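Local coordinates for acRAF (Thiomonas intermedia, PDB 4LOW), which serves as a RuBisCO assembly factor in the alpha-carboxysome and belongs by sequence to the pterin-4a-carbinolamine dehydratase family, at residues R10-G13 with L18-R21; R31-A36 with T56-T61. One frame throughout, in Å; residues are numbered along the deposited sequence.

The single antiparallel sheet of acRAF carries both contacts: contact 1 pairs the outermost strand 10-12 with strand 17-23 in a hairpin, and contact 2, later in the chain, lays helix 27-44 against strand 57-63. Their centres are about 15 Å apart, on opposite sides of the centre of the chain. Strands 17-23 and 57-63 are neighbours in the sheet, with a probable backbone hydrogen bond between Lys20 O and Ile60 N at 2.9 Å. The pair is a worked example of two ways to build on one sheet: contact 1 adds an edge strand largely at the surface, contact 2 buries apolar side chains between helix and sheet, and the two neighbouring strands connect them.

Contact 1. Residues R10-G13 with L18-R21; sequences REQG and LFKR. With FMT (formic acid), chain C.
Gln12 crosses Phe19 obliquely, its amide plane only 1° from that of the ring. The amide meets the root of the aromatic side chain: Gln12 NE2 is 3.6 Å from Phe19 CG and Gln12 CD 3.5 Å from Phe19 CB. This approach depends on the first torsion of Gln12 (chi1 66°), which places CG between the backbone N and the carbonyl carbon before the chain runs on extended. Arg10 steadies the amide from its own strand. Its extended chain brings NH1 to within 2.9 Å of Gln12 OE1, a bond that lies in the guanidinium plane but meets the oxygen from above the carbonyl plane, 43° out of it. Arg10 CB meanwhile sits at the edge of the Phe19 ring. Beneath these side chains, Arg10 and Phe19 form an antiparallel hydrogen-bonded pair, Arg10 N to Phe19 O and Phe19 N to Arg10 O both measuring 2.8 Å. Glu11 and Leu18 follow as a non-hydrogen-bonded pair on the other face, where Glu11 makes a salt bridge to Arg75. Beyond the start of strand 10-12, beside Lys20 and Arg21, a formic acid molecule, probably from the crystallisation liquor, accepts a bond from Arg21 N to its O1 at 2.9 Å. The arrangement is that of a beta hairpin whose short first strand forms an outer edge of the antiparallel sheet within this chain.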
# COMPACT_ATOMS: atom_id res chain seq x y z
N ARG A 10 -6.35 -8.13 -14.49
CA ARG A 10 -5.79 -9.41 -14.87
C ARG A 10 -6.28 -10.49 -13.91
O ARG A 10 -6.20 -10.33 -12.70
CB ARG A 10 -4.23 -9.31 -14.79
CG ARG A 10 -3.52 -10.43 -15.46
CD ARG A 10 -2.03 -10.20 -15.37
NE ARG A 10 -1.38 -11.14 -16.25
CZ ARG A 10 -0.73 -12.23 -15.85
NH1 ARG A 10 -0.58 -12.47 -14.55
NH2 ARG A 10 -0.20 -13.05 -16.73
N GLU A 11 -6.77 -11.61 -14.45
CA GLU A 11 -7.17 -12.72 -13.61
C GLU A 11 -5.94 -13.63 -13.49
O GLU A 11 -5.36 -14.01 -14.51
CB GLU A 11 -8.39 -13.46 -14.20
CG GLU A 11 -9.14 -14.29 -13.16
CD GLU A 11 -10.50 -14.83 -13.56
OE1 GLU A 11 -11.22 -14.16 -14.34
OE2 GLU A 11 -10.88 -15.90 -13.02
N GLN A 12 -5.49 -13.89 -12.25
CA GLN A 12 -4.26 -14.65 -11.99
C GLN A 12 -4.30 -15.42 -10.67
O GLN A 12 -5.04 -15.06 -9.77
CB GLN A 12 -3.06 -13.69 -12.00
CG GLN A 12 -3.05 -12.65 -10.86
CD GLN A 12 -1.92 -11.69 -11.02
OE1 GLN A 12 -1.63 -11.23 -12.12
NE2 GLN A 12 -1.34 -11.26 -9.91
N GLY A 13 -3.50 -16.49 -10.56
CA GLY A 13 -3.40 -17.28 -9.34
C GLY A 13 -4.33 -18.46 -9.23
O GLY A 13 -5.36 -18.51 -9.90
N LEU A 18 -8.04 -10.90 -8.89
CA LEU A 18 -8.00 -9.87 -9.92
C LEU A 18 -6.82 -8.95 -9.55
O LEU A 18 -6.69 -8.55 -8.39
CB LEU A 18 -9.25 -9.01 -9.96
CG LEU A 18 -10.49 -9.73 -10.49
CD1 LEU A 18 -11.71 -8.86 -10.29
CD2 LEU A 18 -10.30 -10.16 -11.97
N PHE A 19 -5.98 -8.59 -10.53
CA PHE A 19 -4.80 -7.79 -10.26
C PHE A 19 -4.80 -6.60 -11.22
O PHE A 19 -5.04 -6.78 -12.43
CB PHE A 19 -3.52 -8.64 -10.47
CG PHE A 19 -2.26 -7.80 -10.48
CD1 PHE A 19 -1.64 -7.43 -9.30
CD2 PHE A 19 -1.74 -7.31 -11.68
CE1 PHE A 19 -0.58 -6.53 -9.30
CE2 PHE A 19 -0.71 -6.38 -11.67
CZ PHE A 19 -0.15 -6.00 -10.49
N LYS A 20 -4.42 -5.40 -10.73
CA LYS A 20 -4.20 -4.32 -11.68
C LYS A 20 -3.20 -3.35 -11.11
O LYS A 20 -3.22 -3.03 -9.92
CB LYS A 20 -5.51 -3.58 -12.01
CG LYS A 20 -5.37 -2.53 -13.11
CD LYS A 20 -6.75 -2.10 -13.59
CE LYS A 20 -6.66 -0.90 -14.47
NZ LYS A 20 -8.04 -0.54 -14.97
N ARG A 21 -2.35 -2.83 -11.99
CA ARG A 21 -1.40 -1.76 -11.67
C ARG A 21 -1.88 -0.43 -12.22
O ARG A 21 -2.27 -0.34 -13.41
CB ARG A 21 -0.04 -2.11 -12.27
CG ARG A 21 1.04 -1.03 -12.12
CD ARG A 21 2.31 -1.46 -12.85
NE ARG A 21 3.46 -0.57 -12.56
CZ ARG A 21 4.28 -0.74 -11.53
NH1 ARG A 21 4.06 -1.72 -10.65
NH2 ARG A 21 5.34 0.05 -11.38
C FMT C . -2.44 -5.08 -15.15
O1 FMT C . -2.17 -3.95 -14.65
O2 FMT C . -3.75 -5.37 -15.37

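Contact 2. Residues R31-A36 with T56-T61; sequences RAFLDA and TYVNIT. With FMT (formic acid), chain J.
The axis of helix 31-36 passes 9.4 Å from that of strand 57-61, with 31° between their directions, and the nearest CA atoms, those of Leu34 and Val58, are 7.9 Å apart. This is part of a two-layer alpha+beta fold, helices on one face of an antiparallel sheet, as in the pterin dehydratase family. Val58 is gripped by two helix residues. Its CG2 lies in the plane of the Phe33 ring, 3.9 Å from Phe33 CD2 at the edge, and also meets Leu34 CD2 at 3.8 Å. Phe33 points toward the strand with CG anti to its backbone N (chi1 174°), which carries the far end of the ring to Ile60, where Phe33 CZ is 4.0 Å from Ile60 CD1. Val81 and Leu84 of helix 72-84 also touch Phe33, linking the two helices over the sheet. Arg31 points away from the strand, its chain bent so that Leu34 CB lies over one guanidinium face, offset toward its rim. A bound formic acid is shared with Arg31 NH1 of the second subunit. A methionine in place of Arg31 would probably leave Asp35 without its salt-bridge mate and the formic acid without its donors on this subunit. In this subunit Arg31 NH1 reaches formic acid O1 at 2.9 Å, while Arg31 NH2 meets Asp35 OD1, also at 2.9 Å, from above the carboxylate plane, 70° out of it.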
# COMPACT_ATOMS: atom_id res chain seq x y z
N ARG A 31 -1.24 9.77 -4.30
CA ARG A 31 -1.77 9.90 -2.94
C ARG A 31 -3.26 10.17 -2.95
O ARG A 31 -3.98 9.64 -2.10
CB ARG A 31 -0.98 11.00 -2.21
CG ARG A 31 -1.25 11.08 -0.74
CD ARG A 31 -0.90 9.77 -0.03
NE ARG A 31 -2.07 8.99 0.31
CZ ARG A 31 -2.06 7.87 1.01
NH1 ARG A 31 -0.90 7.24 1.25
NH2 ARG A 31 -3.19 7.33 1.43
N ALA A 32 -3.74 10.99 -3.90
CA ALA A 32 -5.18 11.24 -3.97
C ALA A 32 -5.89 9.94 -4.29
O ALA A 32 -6.92 9.65 -3.69
CB ALA A 32 -5.47 12.27 -5.04
N PHE A 33 -5.33 9.13 -5.17
CA PHE A 33 -5.95 7.83 -5.49
C PHE A 33 -5.94 6.91 -4.25
O PHE A 33 -6.95 6.27 -3.95
CB PHE A 33 -5.20 7.22 -6.66
CG PHE A 33 -5.65 5.83 -7.00
CD1 PHE A 33 -6.86 5.62 -7.66
CD2 PHE A 33 -4.83 4.76 -6.77
CE1 PHE A 33 -7.25 4.34 -8.07
CE2 PHE A 33 -5.21 3.48 -7.20
CZ PHE A 33 -6.41 3.29 -7.86
N LEU A 34 -4.80 6.84 -3.53
CA LEU A 34 -4.74 6.02 -2.33
C LEU A 34 -5.75 6.45 -1.26
O LEU A 34 -6.41 5.61 -0.62
CB LEU A 34 -3.33 5.94 -1.73
CG LEU A 34 -2.32 5.18 -2.58
CD1 LEU A 34 -0.91 5.54 -2.14
CD2 LEU A 34 -2.49 3.66 -2.41
N ASP A 35 -5.87 7.77 -1.04
CA ASP A 35 -6.86 8.24 -0.07
C ASP A 35 -8.29 7.92 -0.52
O ASP A 35 -9.14 7.53 0.30
CB ASP A 35 -6.67 9.73 0.15
CG ASP A 35 -5.44 10.05 0.97
OD1 ASP A 35 -5.21 9.38 2.00
OD2 ASP A 35 -4.79 11.08 0.67
N ALA A 36 -8.56 8.04 -1.84
CA ALA A 36 -9.90 7.71 -2.34
C ALA A 36 -10.18 6.19 -2.25
O ALA A 36 -11.30 5.75 -1.92
CB ALA A 36 -10.06 8.18 -3.78
N THR A 56 4.68 6.58 -7.42
CA THR A 56 4.04 6.84 -8.72
C THR A 56 3.21 5.67 -9.22
O THR A 56 2.74 5.69 -10.36
CB THR A 56 5.06 7.27 -9.79
OG1 THR A 56 5.99 6.20 -9.96
CG2 THR A 56 5.77 8.55 -9.44
N TYR A 57 2.91 4.68 -8.36
CA TYR A 57 2.15 3.54 -8.83
C TYR A 57 1.50 2.83 -7.67
O TYR A 57 2.00 2.91 -6.52
CB TYR A 57 3.03 2.54 -9.66
CG TYR A 57 4.27 2.11 -8.94
CD1 TYR A 57 4.23 1.09 -7.99
CD2 TYR A 57 5.48 2.77 -9.13
CE1 TYR A 57 5.36 0.73 -7.27
CE2 TYR A 57 6.62 2.42 -8.40
CZ TYR A 57 6.54 1.41 -7.47
OH TYR A 57 7.70 1.07 -6.79
N VAL A 58 0.44 2.10 -7.97
CA VAL A 58 -0.30 1.34 -6.97
C VAL A 58 -0.74 0.05 -7.62
O VAL A 58 -1.40 0.07 -8.67
CB VAL A 58 -1.56 2.12 -6.50
CG1 VAL A 58 -2.34 1.30 -5.46
CG2 VAL A 58 -1.21 3.50 -5.94
N ASN A 59 -0.39 -1.08 -7.02
CA ASN A 59 -0.76 -2.40 -7.49
C ASN A 59 -1.82 -2.98 -6.57
O ASN A 59 -1.59 -3.06 -5.35
CB ASN A 59 0.46 -3.31 -7.42
CG ASN A 59 1.62 -2.81 -8.24
OD1 ASN A 59 1.58 -2.79 -9.48
ND2 ASN A 59 2.72 -2.45 -7.57
N ILE A 60 -2.98 -3.35 -7.09
CA ILE A 60 -4.07 -3.83 -6.25
C ILE A 60 -4.42 -5.26 -6.58
O ILE A 60 -4.54 -5.63 -7.75
CB ILE A 60 -5.28 -2.92 -6.49
CG1 ILE A 60 -4.91 -1.46 -6.18
CG2 ILE A 60 -6.49 -3.39 -5.63
CD1 ILE A 60 -5.96 -0.47 -6.53
N THR A 61 -4.62 -6.08 -5.54
CA THR A 61 -5.01 -7.47 -5.69
C THR A 61 -6.33 -7.68 -4.99
O THR A 61 -6.44 -7.36 -3.80
CB THR A 61 -3.94 -8.37 -5.04
OG1 THR A 61 -2.70 -8.08 -5.66
CG2 THR A 61 -4.25 -9.84 -5.24
C FMT J . -2.03 3.99 1.90
O1 FMT J . -1.59 4.82 2.69
O2 FMT J . -3.30 4.05 1.58